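Local atomic coordinates of Lmo0651 protein (Listeria monocytogenes serovar 1/2a, PDB entry 6EP3), a protein that probably binds specific DNA sequences as a GntR-family transcription factor, controls expression of the Listeria Agr system and mediates virulence. Residues K6-M11 with R44-K49; L15-I20 with M160-D165. One frame throughout, in Å; residues are numbered along the deposited sequence.

Both contacts use helix 8-21, the first helix of the GntR-type DNA-binding domain, but at different points along it: contact 1 joins two helices of one domain, contact 2 joins two domains. In contact 1 the N-terminal turn of the helix meets the beginning of helix 44-56. Contact 2 lies further along the same helix, where residues 15-20 face the C-terminal end of helix 147-163 in the FCD domain. The centres of the two contacts are about 17 Å apart, and the two sets of residues do not otherwise touch. The centre of contact 2 lies about 12 Å from the centre of the chain and that of contact 1 about 23 Å, so helix 8-21 starts at the outer part of the DNA-binding domain and leads inward to the domain junction.

Contact 1 of 2, residues K6-M11 with R44-K49; sequences KTLDKM and RSPLRK
Asp9 and Lys49 form the polar part of this contact, a loose salt bridge in which Lys49 NZ lies 3.4 Å from Asp9 OD1; the hydrogen bond within it is weak. Lys49 reaches the carboxylate through a chain bent at its third torsion (chi3 -87°), which brings Lys49 CE to 3.2 Å from Asp9 OD2. The ammonium and its neighbouring methylene thus both lie against the acid. Lys49 also packs on Tyr62 of the second subunit, so the same side chain takes part in the dimer.

Van der Waals contact comes mainly from Pro46, whose CA and CB lie against Asp9 OD2, the oxygen approaching Pro46 CA to 3.2 Å. Asp9 OD2 therefore touches both the proline and, one helical turn further on, the lysine. A looser apolar touch, 4.4 Å between Leu8 CD2 and Pro46 CG, borders the polar group.

Thr7 caps the first turn of helix 8-21: its OG1 accepts from Lys10 N, with 3.2 Å between Thr7 OG1 and Lys10 N and an N-H...O angle of 160°.

Such pairing of the first helix with helix 44-56, which by family comparison is probably the DNA-recognition helix, belongs to the winged helix-turn-helix fold of GntR regulators.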
loop_
_atom_site.group_PDB
_atom_site.type_symbol
_atom_site.label_atom_id
_atom_site.label_comp_id
_atom_site.label_asym_id
_atom_site.label_seq_id
_atom_site.Cartn_x
_atom_site.Cartn_y
_atom_site.Cartn_z
ATOM N N LYS B 6 26.934 -2.005 -7.964
ATOM C CA LYS B 6 27.111 -2.289 -9.377
ATOM C C LYS B 6 26.628 -1.178 -10.292
ATOM O O LYS B 6 27.028 -1.153 -11.460
ATOM C CB LYS B 6 26.381 -3.587 -9.762
ATOM C CG LYS B 6 26.830 -4.809 -8.985
ATOM C CD LYS B 6 28.093 -5.384 -9.600
ATOM C CE LYS B 6 28.140 -6.898 -9.492
ATOM N NZ LYS B 6 29.544 -7.398 -9.516
ATOM N N THR B 7 25.792 -0.263 -9.804
ATOM C CA THR B 7 25.326 0.871 -10.590
ATOM C C THR B 7 25.454 2.149 -9.775
ATOM O O THR B 7 25.425 2.123 -8.541
ATOM C CB THR B 7 23.862 0.711 -11.023
ATOM O OG1 THR B 7 23.009 0.910 -9.890
ATOM C CG2 THR B 7 23.610 -0.670 -11.606
ATOM N N LEU B 8 25.572 3.277 -10.479
ATOM C CA LEU B 8 25.680 4.555 -9.786
ATOM C C LEU B 8 24.352 4.962 -9.165
ATOM O O LEU B 8 24.335 5.596 -8.102
ATOM C CB LEU B 8 26.174 5.641 -10.742
ATOM C CG LEU B 8 26.315 7.027 -10.112
ATOM C CD1 LEU B 8 27.302 6.976 -8.960
ATOM C CD2 LEU B 8 26.748 8.056 -11.139
ATOM N N ASP B 9 23.234 4.590 -9.792
ATOM C CA ASP B 9 21.928 4.949 -9.251
ATOM C C ASP B 9 21.716 4.326 -7.878
ATOM O O ASP B 9 21.534 5.034 -6.879
ATOM C CB ASP B 9 20.818 4.522 -10.214
ATOM C CG ASP B 9 20.838 5.302 -11.515
ATOM O OD1 ASP B 9 20.820 4.665 -12.589
ATOM O OD2 ASP B 9 20.864 6.549 -11.466
ATOM N N LYS B 10 21.762 2.992 -7.805
ATOM C CA LYS B 10 21.457 2.316 -6.548
ATOM C C LYS B 10 22.367 2.807 -5.425
ATOM O O LYS B 10 21.883 3.159 -4.344
ATOM C CB LYS B 10 21.524 0.793 -6.734
ATOM C CG LYS B 10 22.861 0.114 -6.476
ATOM C CD LYS B 10 22.655 -1.296 -5.930
ATOM C CE LYS B 10 23.951 -2.091 -5.923
ATOM N NZ LYS B 10 24.220 -2.760 -7.221
ATOM N N MET B 11 23.672 2.917 -5.691
ATOM C CA MET B 11 24.599 3.518 -4.735
ATOM C C MET B 11 24.010 4.791 -4.152
ATOM O O MET B 11 23.786 4.894 -2.940
ATOM C CB MET B 11 25.943 3.814 -5.408
ATOM C CG MET B 11 26.832 4.746 -4.590
ATOM S SD MET B 11 28.331 5.269 -5.449
ATOM C CE MET B 11 29.411 3.877 -5.117
ATOM N N ARG B 44 22.770 15.153 -11.103
ATOM C CA ARG B 44 21.435 15.146 -10.526
ATOM C C ARG B 44 20.541 14.061 -11.113
ATOM O O ARG B 44 19.508 13.747 -10.513
ATOM C CB ARG B 44 20.782 16.518 -10.693
ATOM C CG ARG B 44 20.933 17.402 -9.462
ATOM C CD ARG B 44 19.667 18.188 -9.154
ATOM N NE ARG B 44 18.586 17.368 -8.611
ATOM C CZ ARG B 44 17.484 17.051 -9.282
ATOM N NH1 ARG B 44 17.325 17.470 -10.529
ATOM N NH2 ARG B 44 16.544 16.315 -8.706
ATOM N N SER B 45 20.911 13.477 -12.254
ATOM C CA SER B 45 20.084 12.422 -12.837
ATOM C C SER B 45 19.929 11.216 -11.920
ATOM O O SER B 45 18.793 10.732 -11.766
ATOM C CB SER B 45 20.645 12.012 -14.203
ATOM O OG SER B 45 20.042 10.807 -14.651
ATOM N N PRO B 46 20.991 10.671 -11.292
ATOM C CA PRO B 46 20.773 9.574 -10.338
ATOM C C PRO B 46 19.994 10.020 -9.111
ATOM O O PRO B 46 18.976 9.413 -8.753
ATOM C CB PRO B 46 22.197 9.129 -9.976
ATOM C CG PRO B 46 23.061 10.296 -10.308
ATOM C CD PRO B 46 22.429 10.918 -11.508
ATOM N N LEU B 47 20.465 11.098 -8.478
ATOM C CA LEU B 47 19.862 11.600 -7.247
ATOM C C LEU B 47 18.358 11.793 -7.401
ATOM O O LEU B 47 17.563 11.221 -6.644
ATOM C CB LEU B 47 20.545 12.909 -6.843
ATOM C CG LEU B 47 19.937 13.720 -5.701
ATOM C CD1 LEU B 47 21.037 14.190 -4.785
ATOM C CD2 LEU B 47 19.151 14.905 -6.243
ATOM N N ARG B 48 17.959 12.600 -8.389
ATOM C CA ARG B 48 16.547 12.775 -8.714
ATOM C C ARG B 48 15.827 11.435 -8.742
ATOM O O ARG B 48 14.841 11.227 -8.022
ATOM C CB ARG B 48 16.420 13.494 -10.061
ATOM C CG ARG B 48 15.104 13.273 -10.787
ATOM C CD ARG B 48 15.015 14.135 -12.040
ATOM N NE ARG B 48 14.707 15.528 -11.729
ATOM C CZ ARG B 48 15.101 16.563 -12.464
ATOM N NH1 ARG B 48 15.829 16.360 -13.554
ATOM N NH2 ARG B 48 14.774 17.799 -12.107
ATOM N N LYS B 49 16.354 10.496 -9.534
ATOM C CA LYS B 49 15.759 9.169 -9.642
ATOM C C LYS B 49 15.550 8.559 -8.264
ATOM O O LYS B 49 14.436 8.148 -7.910
ATOM C CB LYS B 49 16.655 8.275 -10.503
ATOM C CG LYS B 49 16.271 8.246 -11.975
ATOM C CD LYS B 49 16.949 7.102 -12.715
ATOM C CE LYS B 49 18.315 7.504 -13.231
ATOM N NZ LYS B 49 18.713 6.673 -14.399
#

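Contact 2 of 2, residues L15-I20 with M160-D165; sequences LLLEKI and MVHFSD
Leu17 sets one methyl on His162 and the other against Phe163, joining the winged helix-turn-helix domain to the all-helical FCD domain characteristic of this GntR subfamily. No hydrogen bond joins the two segments; methyl groups meet aromatic rings. Leu17 CD2 lies over one face of the His162 imidazole, 3.9 Å from the ring centroid and 27° off the ring normal, a CH-pi contact. Leu17 CD2 is displaced toward the rim of the ring, 3.6 Å from His162 ND1. The leucine side chain and the histidine cross at about a right angle.

The second branch, Leu17 CD1, meets Phe163 CZ at 3.8 Å. Ile20, one turn further along helix 8-21, brings its CG2 to Phe163 CE2, also at 3.8 Å. Both methyls approach the phenyl ring obliquely, so its far end is met by two aliphatic side chains from the same helix. With CG of Leu17 anti to the backbone N (chi1 175°), the isobutyl group extends toward helix 147-163, and its two branches divide between the aromatic residues.

Neighbours from both domains and the chain between them surround these rings. Val161 CG1 lies over the opposite face of His162 from Leu17, while Phe158 meets the imidazole with the ring planes at about 45°. His162 CB in turn lies over one face of the Phe163 ring. Phe163 also touches Ile59 of the DNA-binding domain, and its backbone is hydrogen-bonded to Val75. Around Ser164 one carbonyl gathers several donors: Met160 O takes two firm bonds, from Ser164 N and Ser164 OG, with a weak third from Phe163 N. The two firm donors approach from opposite faces of the carbonyl plane, Ser164 OG lying 2.8 Å from Met160 O and well above that plane.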
loop_
_atom_site.group_PDB
_atom_site.type_symbol
_atom_site.label_atom_id
_atom_site.label_comp_id
_atom_site.label_asym_id
_atom_site.label_seq_id
_atom_site.Cartn_x
_atom_site.Cartn_y
_atom_site.Cartn_z
ATOM N N LEU B 15 22.973 5.445 -0.473
ATOM C CA LEU B 15 23.591 6.531 0.275
ATOM C C LEU B 15 22.520 7.406 0.911
ATOM O O LEU B 15 22.480 7.577 2.136
ATOM C CB LEU B 15 24.497 7.347 -0.648
ATOM C CG LEU B 15 25.905 6.777 -0.835
ATOM C CD1 LEU B 15 26.748 7.694 -1.710
ATOM C CD2 LEU B 15 26.580 6.530 0.507
ATOM N N LEU B 16 21.601 7.914 0.085
ATOM C CA LEU B 16 20.528 8.743 0.615
ATOM C C LEU B 16 19.747 7.992 1.681
ATOM O O LEU B 16 19.463 8.539 2.755
ATOM C CB LEU B 16 19.607 9.190 -0.520
ATOM C CG LEU B 16 18.698 10.376 -0.209
ATOM C CD1 LEU B 16 19.534 11.573 0.208
ATOM C CD2 LEU B 16 17.832 10.718 -1.411
ATOM N N LEU B 17 19.462 6.710 1.434
ATOM C CA LEU B 17 18.682 5.940 2.393
ATOM C C LEU B 17 19.390 5.869 3.733
ATOM O O LEU B 17 18.751 5.960 4.792
ATOM C CB LEU B 17 18.426 4.533 1.855
ATOM C CG LEU B 17 17.725 3.598 2.842
ATOM C CD1 LEU B 17 16.361 4.156 3.212
ATOM C CD2 LEU B 17 17.593 2.197 2.269
ATOM N N GLU B 18 20.721 5.765 3.712
ATOM C CA GLU B 18 21.422 5.658 4.980
ATOM C C GLU B 18 21.388 6.988 5.717
ATOM O O GLU B 18 21.271 7.012 6.948
ATOM C CB GLU B 18 22.857 5.188 4.741
ATOM C CG GLU B 18 22.928 3.899 3.926
ATOM C CD GLU B 18 22.324 2.694 4.623
ATOM O OE1 GLU B 18 21.686 1.871 3.933
ATOM O OE2 GLU B 18 22.407 2.614 5.862
ATOM N N LYS B 19 21.381 8.098 4.968
ATOM C CA LYS B 19 21.189 9.407 5.581
ATOM C C LYS B 19 19.831 9.506 6.253
ATOM O O LYS B 19 19.660 10.277 7.204
ATOM C CB LYS B 19 21.343 10.507 4.531
ATOM C CG LYS B 19 22.779 10.913 4.257
ATOM C CD LYS B 19 22.841 12.336 3.732
ATOM C CE LYS B 19 24.229 12.926 3.889
ATOM N NZ LYS B 19 24.207 14.412 3.763
ATOM N N ILE B 20 18.858 8.724 5.785
ATOM C CA ILE B 20 17.560 8.725 6.437
ATOM C C ILE B 20 17.592 7.851 7.680
ATOM O O ILE B 20 16.894 8.132 8.661
ATOM C CB ILE B 20 16.474 8.261 5.451
ATOM C CG1 ILE B 20 16.566 9.054 4.145
ATOM C CG2 ILE B 20 15.092 8.399 6.068
ATOM C CD1 ILE B 20 16.563 10.554 4.335
ATOM N N MET B 160 9.805 -1.957 7.555
ATOM C CA MET B 160 10.192 -2.578 8.819
ATOM C C MET B 160 11.683 -2.892 8.843
ATOM O O MET B 160 12.398 -2.493 9.773
ATOM C CB MET B 160 9.365 -3.838 9.074
ATOM C CG MET B 160 8.064 -3.551 9.786
ATOM S SD MET B 160 7.192 -5.041 10.274
ATOM C CE MET B 160 7.082 -5.842 8.699
ATOM N N VAL B 161 12.175 -3.558 7.795
ATOM C CA VAL B 161 13.581 -3.939 7.717
ATOM C C VAL B 161 14.477 -2.715 7.851
ATOM O O VAL B 161 15.526 -2.765 8.508
ATOM C CB VAL B 161 13.847 -4.695 6.401
ATOM C CG1 VAL B 161 15.322 -4.639 6.026
ATOM C CG2 VAL B 161 13.376 -6.137 6.506
ATOM N N HIS B 162 14.093 -1.602 7.228
ATOM C CA HIS B 162 15.010 -0.472 7.186
ATOM C C HIS B 162 14.815 0.537 8.310
ATOM O O HIS B 162 15.734 1.323 8.565
ATOM C CB HIS B 162 14.906 0.233 5.834
ATOM C CG HIS B 162 15.565 -0.521 4.723
ATOM N ND1 HIS B 162 16.931 -0.554 4.554
ATOM C CD2 HIS B 162 15.046 -1.296 3.742
ATOM C CE1 HIS B 162 17.225 -1.301 3.505
ATOM N NE2 HIS B 162 16.098 -1.763 2.994
ATOM N N PHE B 163 13.678 0.529 9.013
ATOM C CA PHE B 163 13.432 1.568 10.004
ATOM C C PHE B 163 12.949 1.047 11.353
ATOM O O PHE B 163 12.511 1.854 12.182
ATOM C CB PHE B 163 12.414 2.586 9.474
ATOM C CG PHE B 163 12.827 3.248 8.190
ATOM C CD1 PHE B 163 12.235 2.893 6.990
ATOM C CD2 PHE B 163 13.792 4.239 8.185
ATOM C CE1 PHE B 163 12.608 3.506 5.806
ATOM C CE2 PHE B 163 14.172 4.853 7.004
ATOM C CZ PHE B 163 13.578 4.485 5.814
ATOM N N SER B 164 13.022 -0.259 11.613
ATOM C CA SER B 164 12.667 -0.787 12.919
ATOM C C SER B 164 13.800 -1.668 13.421
ATOM O O SER B 164 14.669 -2.096 12.657
ATOM C CB SER B 164 11.364 -1.595 12.885
ATOM O OG SER B 164 11.603 -2.906 12.403
ATOM N N ASP B 165 13.787 -1.924 14.727
ATOM C CA ASP B 165 14.670 -2.900 15.346
ATOM C C ASP B 165 13.984 -4.244 15.541
ATOM O O ASP B 165 14.455 -5.063 16.334
ATOM C CB ASP B 165 15.188 -2.382 16.690
ATOM C CG ASP B 165 16.049 -1.143 16.551
ATOM O OD1 ASP B 165 15.712 -0.113 17.171
ATOM O OD2 ASP B 165 17.067 -1.199 15.830
#